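Local coordinates for protein agmatinase (Burkholderia thailandensis, PDB 4DZ4) that is thought to hydrolyse agmatine to putrescine and urea, using a pair of manganese ions in each subunit, at residues Phe162-Asp167 against Thr260-Gly265; Val198-Arg203 against Ala218-His223. All coordinates share one frame; numbering follows the deposited sequence.

Contact 1 (Phe162-Asp167 against Thr260-Gly265). With MN (manganese (II) ion), chain Q; MN (manganese (II) ion), chain P.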
ATOM      1  N   PHE B 162       0.524  -2.736 -29.150  1.00  9.99           N
ATOM      2  CA  PHE B 162       0.411  -3.728 -28.076  1.00 10.06           C
ATOM      3  C   PHE B 162      -0.605  -3.179 -27.068  1.00  9.84           C
ATOM      4  O   PHE B 162      -0.423  -2.060 -26.572  1.00  9.61           O
ATOM      5  CB  PHE B 162       1.758  -3.920 -27.379  1.00 10.10           C
ATOM      6  CG  PHE B 162       2.798  -4.601 -28.216  1.00 10.87           C
ATOM      7  CD1 PHE B 162       3.061  -5.967 -28.061  1.00 11.30           C
ATOM      8  CD2 PHE B 162       3.550  -3.871 -29.139  1.00 10.93           C
ATOM      9  CE1 PHE B 162       4.028  -6.619 -28.832  1.00 12.19           C
ATOM     10  CE2 PHE B 162       4.549  -4.506 -29.897  1.00 11.47           C
ATOM     11  CZ  PHE B 162       4.788  -5.870 -29.743  1.00 11.92           C
ATOM     12  N   ASP B 163      -1.657  -3.939 -26.743  1.00  9.84           N
ATOM     13  CA  ASP B 163      -2.756  -3.377 -25.947  1.00  9.88           C
ATOM     14  C   ASP B 163      -3.755  -4.460 -25.648  1.00  9.83           C
ATOM     15  O   ASP B 163      -3.975  -5.344 -26.487  1.00 10.13           O
ATOM     16  CB  ASP B 163      -3.469  -2.285 -26.772  1.00  9.47           C
ATOM     17  CG  ASP B 163      -4.125  -1.198 -25.926  1.00 10.16           C
ATOM     18  OD1 ASP B 163      -4.811  -1.507 -24.930  1.00 10.19           O
ATOM     19  OD2 ASP B 163      -4.021  -0.021 -26.337  1.00  9.88           O
ATOM     20  N   ALA B 164      -4.399  -4.366 -24.494  1.00  9.54           N
ATOM     21  CA  ALA B 164      -5.620  -5.150 -24.267  1.00  9.33           C
ATOM     22  C   ALA B 164      -6.800  -4.621 -25.100  1.00  9.50           C
ATOM     23  O   ALA B 164      -7.794  -5.337 -25.274  1.00  9.59           O
ATOM     24  CB  ALA B 164      -5.998  -5.123 -22.778  1.00  9.40           C
ATOM     25  N   HIS B 165      -6.691  -3.370 -25.577  1.00  9.29           N
ATOM     26  CA  HIS B 165      -7.784  -2.614 -26.220  1.00  9.58           C
ATOM     27  C   HIS B 165      -7.408  -2.158 -27.631  1.00  9.98           C
ATOM     28  O   HIS B 165      -6.324  -1.664 -27.872  1.00  9.62           O
ATOM     29  CB  HIS B 165      -8.118  -1.350 -25.415  1.00  9.59           C
ATOM     30  CG  HIS B 165      -8.376  -1.614 -23.956  1.00  9.86           C
ATOM     31  ND1 HIS B 165      -7.400  -1.534 -23.014  1.00 10.19           N
ATOM     32  CD2 HIS B 165      -9.543  -1.963 -23.294  1.00 10.44           C
ATOM     33  CE1 HIS B 165      -7.935  -1.839 -21.803  1.00 10.22           C
ATOM     34  NE2 HIS B 165      -9.243  -2.082 -21.979  1.00 10.47           N
ATOM     35  N   CYS B 166      -8.357  -2.269 -28.544  1.00 10.23           N
ATOM     36  CA  CYS B 166      -8.123  -1.870 -29.940  1.00 10.90           C
ATOM     37  C   CYS B 166      -8.095  -0.359 -30.135  1.00 11.27           C
ATOM     38  O   CYS B 166      -7.472   0.148 -31.092  1.00 11.46           O
ATOM     39  CB  CYS B 166      -9.188  -2.488 -30.838  1.00 11.69           C
ATOM     40  SG  CYS B 166     -10.870  -1.938 -30.475  1.00 12.38           S
ATOM     41  N   ASP B 167      -8.762   0.363 -29.230  1.00 11.00           N
ATOM     42  CA  ASP B 167      -8.875   1.831 -29.307  1.00 11.56           C
ATOM     43  C   ASP B 167      -9.400   2.325 -30.656  1.00 12.13           C
ATOM     44  O   ASP B 167      -9.091   3.447 -31.093  1.00 12.62           O
ATOM     45  CB  ASP B 167      -7.546   2.486 -28.902  1.00 11.66           C
ATOM     46  CG  ASP B 167      -7.123   2.085 -27.472  1.00 11.47           C
ATOM     47  OD1 ASP B 167      -8.031   1.709 -26.679  1.00 11.50           O
ATOM     48  OD2 ASP B 167      -5.921   2.141 -27.150  1.00 12.14           O
ATOM     49  N   THR B 260      -6.975   0.858 -16.980  1.00  9.04           N
ATOM     50  CA  THR B 260      -7.992  -0.080 -17.501  1.00  9.46           C
ATOM     51  C   THR B 260      -7.448  -1.511 -17.551  1.00  9.53           C
ATOM     52  O   THR B 260      -7.198  -2.071 -18.645  1.00  9.94           O
ATOM     53  CB  THR B 260      -8.549   0.333 -18.906  1.00  9.63           C
ATOM     54  OG1 THR B 260      -7.448   0.639 -19.771  1.00 10.58           O
ATOM     55  CG2 THR B 260      -9.443   1.559 -18.811  1.00 10.05           C
ATOM     56  N   PRO B 261      -7.263  -2.132 -16.377  1.00  9.27           N
ATOM     57  CA  PRO B 261      -6.704  -3.482 -16.293  1.00  9.23           C
ATOM     58  C   PRO B 261      -7.706  -4.541 -16.790  1.00  9.23           C
ATOM     59  O   PRO B 261      -8.906  -4.520 -16.404  1.00  9.32           O
ATOM     60  CB  PRO B 261      -6.444  -3.661 -14.783  1.00  9.46           C
ATOM     61  CG  PRO B 261      -7.404  -2.736 -14.098  1.00  9.51           C
ATOM     62  CD  PRO B 261      -7.447  -1.539 -15.029  1.00  9.26           C
ATOM     63  N   VAL B 262      -7.199  -5.492 -17.578  1.00  8.78           N
ATOM     64  CA  VAL B 262      -8.050  -6.563 -18.130  1.00  8.88           C
ATOM     65  C   VAL B 262      -7.335  -7.906 -17.906  1.00  8.86           C
ATOM     66  O   VAL B 262      -6.186  -8.095 -18.377  1.00  8.75           O
ATOM     67  CB  VAL B 262      -8.296  -6.376 -19.649  1.00  9.12           C
ATOM     68  CG1 VAL B 262      -9.269  -7.426 -20.169  1.00  9.63           C
ATOM     69  CG2 VAL B 262      -8.818  -4.972 -19.956  1.00  9.24           C
ATOM     70  N   ALA B 263      -7.996  -8.826 -17.204  1.00  8.58           N
ATOM     71  CA  ALA B 263      -7.370 -10.127 -16.906  1.00  8.72           C
ATOM     72  C   ALA B 263      -7.025 -10.905 -18.192  1.00  9.09           C
ATOM     73  O   ALA B 263      -7.703 -10.741 -19.221  1.00  9.34           O
ATOM     74  CB  ALA B 263      -8.348 -10.957 -16.090  1.00  8.55           C
ATOM     75  N   GLY B 264      -6.017 -11.774 -18.093  1.00  9.19           N
ATOM     76  CA  GLY B 264      -5.664 -12.735 -19.172  1.00  9.37           C
ATOM     77  C   GLY B 264      -4.578 -12.258 -20.133  1.00  9.65           C
ATOM     78  O   GLY B 264      -4.517 -12.718 -21.283  1.00 10.32           O
ATOM     79  N   GLY B 265      -3.751 -11.318 -19.718  1.00  9.33           N
ATOM     80  CA  GLY B 265      -2.803 -10.683 -20.651  1.00  9.40           C
ATOM     81  C   GLY B 265      -1.449 -11.388 -20.751  1.00  9.98           C
ATOM     82  O   GLY B 265      -1.272 -12.528 -20.308  1.00 10.70           O
TER
HETATM   83 MN    MN Q 402      -5.391  -0.418 -23.210  1.00 13.04          MN
HETATM   84 MN    MN P 401      -4.862   1.813 -25.476  0.78 14.69          MN
HETATM   85  O   HOH W   1      -6.262   1.093 -24.331  1.00 13.72           O

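Contact 2 (Val198-Arg203 against Ala218-His223)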
ATOM      1  N   VAL B 198      -1.092  -4.025 -37.041  1.00 12.61           N
ATOM      2  CA  VAL B 198      -1.343  -5.213 -36.219  1.00 12.87           C
ATOM      3  C   VAL B 198      -1.507  -4.830 -34.760  1.00 12.39           C
ATOM      4  O   VAL B 198      -0.774  -3.964 -34.231  1.00 12.10           O
ATOM      5  CB  VAL B 198      -0.223  -6.279 -36.418  1.00 13.49           C
ATOM      6  CG1 VAL B 198       1.160  -5.719 -36.045  1.00 13.36           C
ATOM      7  CG2 VAL B 198      -0.547  -7.563 -35.640  1.00 13.41           C
ATOM      8  N   GLN B 199      -2.459  -5.497 -34.106  1.00 12.06           N
ATOM      9  CA  GLN B 199      -2.762  -5.241 -32.706  1.00 12.10           C
ATOM     10  C   GLN B 199      -2.516  -6.544 -31.947  1.00 11.91           C
ATOM     11  O   GLN B 199      -3.005  -7.588 -32.351  1.00 13.15           O
ATOM     12  CB  GLN B 199      -4.198  -4.752 -32.581  1.00 11.94           C
ATOM     13  CG  GLN B 199      -4.399  -3.401 -33.286  1.00 12.18           C
ATOM     14  CD  GLN B 199      -5.821  -2.877 -33.219  1.00 12.89           C
ATOM     15  OE1 GLN B 199      -6.786  -3.582 -33.539  1.00 13.83           O
ATOM     16  NE2 GLN B 199      -5.964  -1.623 -32.766  1.00 12.95           N
ATOM     17  N   VAL B 200      -1.742  -6.458 -30.875  1.00 11.37           N
ATOM     18  CA  VAL B 200      -1.181  -7.640 -30.200  1.00 11.52           C
ATOM     19  C   VAL B 200      -1.562  -7.627 -28.709  1.00 10.84           C
ATOM     20  O   VAL B 200      -1.310  -6.642 -28.002  1.00 10.76           O
ATOM     21  CB  VAL B 200       0.358  -7.657 -30.295  1.00 11.84           C
ATOM     22  CG1 VAL B 200       0.907  -8.934 -29.651  1.00 12.50           C
ATOM     23  CG2 VAL B 200       0.825  -7.587 -31.761  1.00 12.51           C
ATOM     24  N   GLY B 201      -2.157  -8.724 -28.239  1.00 10.92           N
ATOM     25  CA  GLY B 201      -2.569  -8.859 -26.838  1.00 10.67           C
ATOM     26  C   GLY B 201      -4.029  -8.465 -26.593  1.00 10.68           C
ATOM     27  O   GLY B 201      -4.512  -8.484 -25.448  1.00 10.13           O
ATOM     28  N   ILE B 202      -4.730  -8.123 -27.673  1.00 10.39           N
ATOM     29  CA  ILE B 202      -6.154  -7.729 -27.622  1.00 10.36           C
ATOM     30  C   ILE B 202      -7.002  -8.729 -26.847  1.00 10.81           C
ATOM     31  O   ILE B 202      -6.878  -9.937 -27.016  1.00 11.15           O
ATOM     32  CB  ILE B 202      -6.751  -7.510 -29.034  1.00 10.97           C
ATOM     33  CG1 ILE B 202      -5.998  -6.383 -29.778  1.00 10.48           C
ATOM     34  CG2 ILE B 202      -8.271  -7.238 -28.926  1.00 10.88           C
ATOM     35  CD1 ILE B 202      -6.161  -4.980 -29.151  1.00 10.42           C
ATOM     36  N   ARG B 203      -7.868  -8.219 -25.985  1.00 10.25           N
ATOM     37  CA  ARG B 203      -8.774  -9.091 -25.242  1.00 10.51           C
ATOM     38  C   ARG B 203     -10.013  -8.312 -24.808  1.00 10.90           C
ATOM     39  O   ARG B 203     -10.619  -8.599 -23.753  1.00 11.01           O
ATOM     40  CB  ARG B 203      -8.059  -9.758 -24.063  1.00 10.48           C
ATOM     41  CG  ARG B 203      -7.288  -8.827 -23.148  1.00  9.72           C
ATOM     42  CD  ARG B 203      -6.441  -9.657 -22.183  1.00  9.61           C
ATOM     43  NE  ARG B 203      -5.738  -8.854 -21.160  1.00  9.17           N
ATOM     44  CZ  ARG B 203      -4.603  -8.168 -21.326  1.00  8.87           C
ATOM     45  NH1 ARG B 203      -4.065  -7.545 -20.273  1.00  8.58           N
ATOM     46  NH2 ARG B 203      -3.977  -8.108 -22.506  1.00  8.51           N
ATOM     47  N   ALA B 218      -5.155 -14.641 -26.312  1.00 12.94           N
ATOM     48  CA  ALA B 218      -5.214 -16.107 -26.406  1.00 13.79           C
ATOM     49  C   ALA B 218      -4.326 -16.626 -27.536  1.00 14.23           C
ATOM     50  O   ALA B 218      -3.673 -17.668 -27.401  1.00 14.89           O
ATOM     51  CB  ALA B 218      -6.637 -16.590 -26.627  1.00 14.05           C
ATOM     52  N   TRP B 219      -4.282 -15.872 -28.625  1.00 14.37           N
ATOM     53  CA  TRP B 219      -3.504 -16.289 -29.797  1.00 15.03           C
ATOM     54  C   TRP B 219      -2.031 -16.275 -29.453  1.00 14.69           C
ATOM     55  O   TRP B 219      -1.285 -17.201 -29.799  1.00 14.89           O
ATOM     56  CB  TRP B 219      -3.844 -15.380 -30.981  1.00 15.33           C
ATOM     57  CG  TRP B 219      -3.280 -15.873 -32.296  1.00 16.29           C
ATOM     58  CD1 TRP B 219      -3.958 -16.557 -33.306  1.00 17.27           C
ATOM     59  CD2 TRP B 219      -1.909 -15.688 -32.804  1.00 16.44           C
ATOM     60  NE1 TRP B 219      -3.110 -16.808 -34.381  1.00 17.98           N
ATOM     61  CE2 TRP B 219      -1.866 -16.330 -34.125  1.00 17.48           C
ATOM     62  CE3 TRP B 219      -0.750 -15.106 -32.302  1.00 16.21           C
ATOM     63  CZ2 TRP B 219      -0.702 -16.345 -34.900  1.00 17.97           C
ATOM     64  CZ3 TRP B 219       0.404 -15.132 -33.086  1.00 16.96           C
ATOM     65  CH2 TRP B 219       0.430 -15.750 -34.345  1.00 17.40           C
ATOM     66  N   VAL B 220      -1.598 -15.236 -28.737  1.00 14.24           N
ATOM     67  CA  VAL B 220      -0.209 -15.111 -28.347  1.00 14.18           C
ATOM     68  C   VAL B 220       0.158 -16.244 -27.392  1.00 14.71           C
ATOM     69  O   VAL B 220       1.212 -16.849 -27.534  1.00 15.34           O
ATOM     70  CB  VAL B 220       0.115 -13.736 -27.736  1.00 14.05           C
ATOM     71  CG1 VAL B 220       1.553 -13.679 -27.228  1.00 14.32           C
ATOM     72  CG2 VAL B 220      -0.143 -12.653 -28.772  1.00 14.47           C
ATOM     73  N   HIS B 221      -0.729 -16.547 -26.446  1.00 14.46           N
ATOM     74  CA  HIS B 221      -0.472 -17.613 -25.486  1.00 14.93           C
ATOM     75  C   HIS B 221      -0.371 -18.951 -26.193  1.00 15.58           C
ATOM     76  O   HIS B 221       0.464 -19.774 -25.847  1.00 16.00           O
ATOM     77  CB  HIS B 221      -1.589 -17.661 -24.440  1.00 14.90           C
ATOM     78  CG  HIS B 221      -1.566 -16.496 -23.474  1.00 14.75           C
ATOM     79  ND1 HIS B 221      -0.434 -16.082 -22.861  1.00 15.46           N
ATOM     80  CD2 HIS B 221      -2.586 -15.674 -23.012  1.00 14.42           C
ATOM     81  CE1 HIS B 221      -0.719 -15.041 -22.055  1.00 14.52           C
ATOM     82  NE2 HIS B 221      -2.043 -14.799 -22.146  1.00 14.31           N
ATOM     83  N   GLU B 222      -1.245 -19.168 -27.165  1.00 22.86           N
ATOM     84  CA  GLU B 222      -1.285 -20.427 -27.912  1.00 24.52           C
ATOM     85  C   GLU B 222      -0.060 -20.629 -28.820  1.00 22.36           C
ATOM     86  O   GLU B 222       0.490 -21.728 -28.893  1.00 23.60           O
ATOM     87  CB  GLU B 222      -2.565 -20.503 -28.751  1.00 27.79           C
ATOM     88  CG  GLU B 222      -2.607 -21.675 -29.737  1.00 31.74           C
ATOM     89  CD  GLU B 222      -2.708 -23.034 -29.060  1.00 36.84           C
ATOM     90  OE1 GLU B 222      -2.841 -23.104 -27.809  1.00 38.01           O
ATOM     91  OE2 GLU B 222      -2.658 -24.067 -29.783  1.00 41.22           O
ATOM     92  N   HIS B 223       0.344 -19.576 -29.522  1.00 19.98           N
ATOM     93  CA  HIS B 223       1.331 -19.702 -30.596  1.00 19.80           C
ATOM     94  C   HIS B 223       2.715 -19.311 -30.196  1.00 18.85           C
ATOM     95  O   HIS B 223       3.691 -19.782 -30.800  1.00 20.37           O
ATOM     96  CB  HIS B 223       0.866 -18.912 -31.818  1.00 19.64           C
ATOM     97  CG  HIS B 223      -0.376 -19.477 -32.456  1.00 23.29           C
ATOM     98  ND1 HIS B 223      -1.614 -19.022 -32.176  1.00 24.56           N
ATOM     99  CD2 HIS B 223      -0.542 -20.535 -33.349  1.00 26.82           C
ATOM    100  CE1 HIS B 223      -2.525 -19.734 -32.865  1.00 28.94           C
ATOM    101  NE2 HIS B 223      -1.869 -20.657 -33.587  1.00 30.40           N
TER

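Contact 1 (Phe162-Asp167 against Thr260-Gly265)
The imidazole of H165 packs obliquely against T260 and V262 beside the binuclear manganese cluster of the arginase fold, where the C-terminal ends of the parallel strands and the loops after them carry the metal ligands. Its CE1 lies 3.2 Å from OG1 of T260, and its NE2 is 3.6 Å from CG2 of V262. The backbone O of T260 lies in the ring plane, off the edge. A methyl contact adds to this packing, with CB of A164 against the same CG2 of V262. With CG anti to the carbonyl carbon (chi1 -52°), H165 turns ND1 to the metal, binding one manganese at 2.3 Å, and CE1 and NE2 across the contact. D163 bridges the cluster: OD1 holds that ion and OD2 the second, at 2.2 Å. OD2 of D167 joins the second ion, and one water lies between both metals and donates to OD1 of D167. D246 and D248 add ligands to the first ion, and H139 and D246 to the second. Further out, H161 hydrogen-bonds to OD2 of D163, helping to set the carboxylate. That carboxylate also closes an Asx turn: OD1 of D163 accepts the backbone N-H of H165 at 2.7 Å, from 51° above its plane.

Contact 2 (Val198-Arg203 against Ala218-His223)
In V200, CG1 is anti to the backbone N (chi1 -177°), and in V220 the same rotamer (chi1 175°) puts CG2 beside the backbone N; these two methyls meet at 4.0 Å, with the side chains crossing at about a right angle. It is a small, buried contact of the alpha/beta arginase fold, in which helix 217-223 packs against strand 198-202. The same CG2 of V220 lies 4.4 Å from the backbone N of G201, the point where the chain turns its corner. Polar bonds within each segment shape what surrounds this pair. The extended side chain of R203 brings NH2 to O of G201 at 3.0 Å (142° at the hydrogen), with the oxygen near the guanidinium plane, tying the side chain to the corner. NH2 also bonds to O of C249. On the helix, O of W219 is gripped twice by H223, through its backbone N at 2.9 Å and its ND1 at 3.0 Å, the two donors arriving from opposite faces of the carbonyl plane. ND1 also rides over the centre of one face of the W219 indole. Within the parallel sheet, strand 198-202 runs between strand 158-162 and 213-216, the edge strand within this chain, and helix 217-223 follows directly on the latter. Helix 225-236 packs on both partners, I232 touching V200 and T228 touching V220.

In the fold
Along the chain the segments come in the order 162-167, 198-203, 218-223, 260-265, so contact 2 falls within the span that contact 1 brings together. Their centres are 10 Å apart, on the same side of the chain's centre. Strands 158-162 and 198-202 are neighbours in the parallel sheet, and R203 couples the two contacts: its N probably bonds to O of A164 and its NH1 to O of V262. R203 thereby links both loops of contact 1, one of which carries manganese ligands. Both contacts also reach a second subunit.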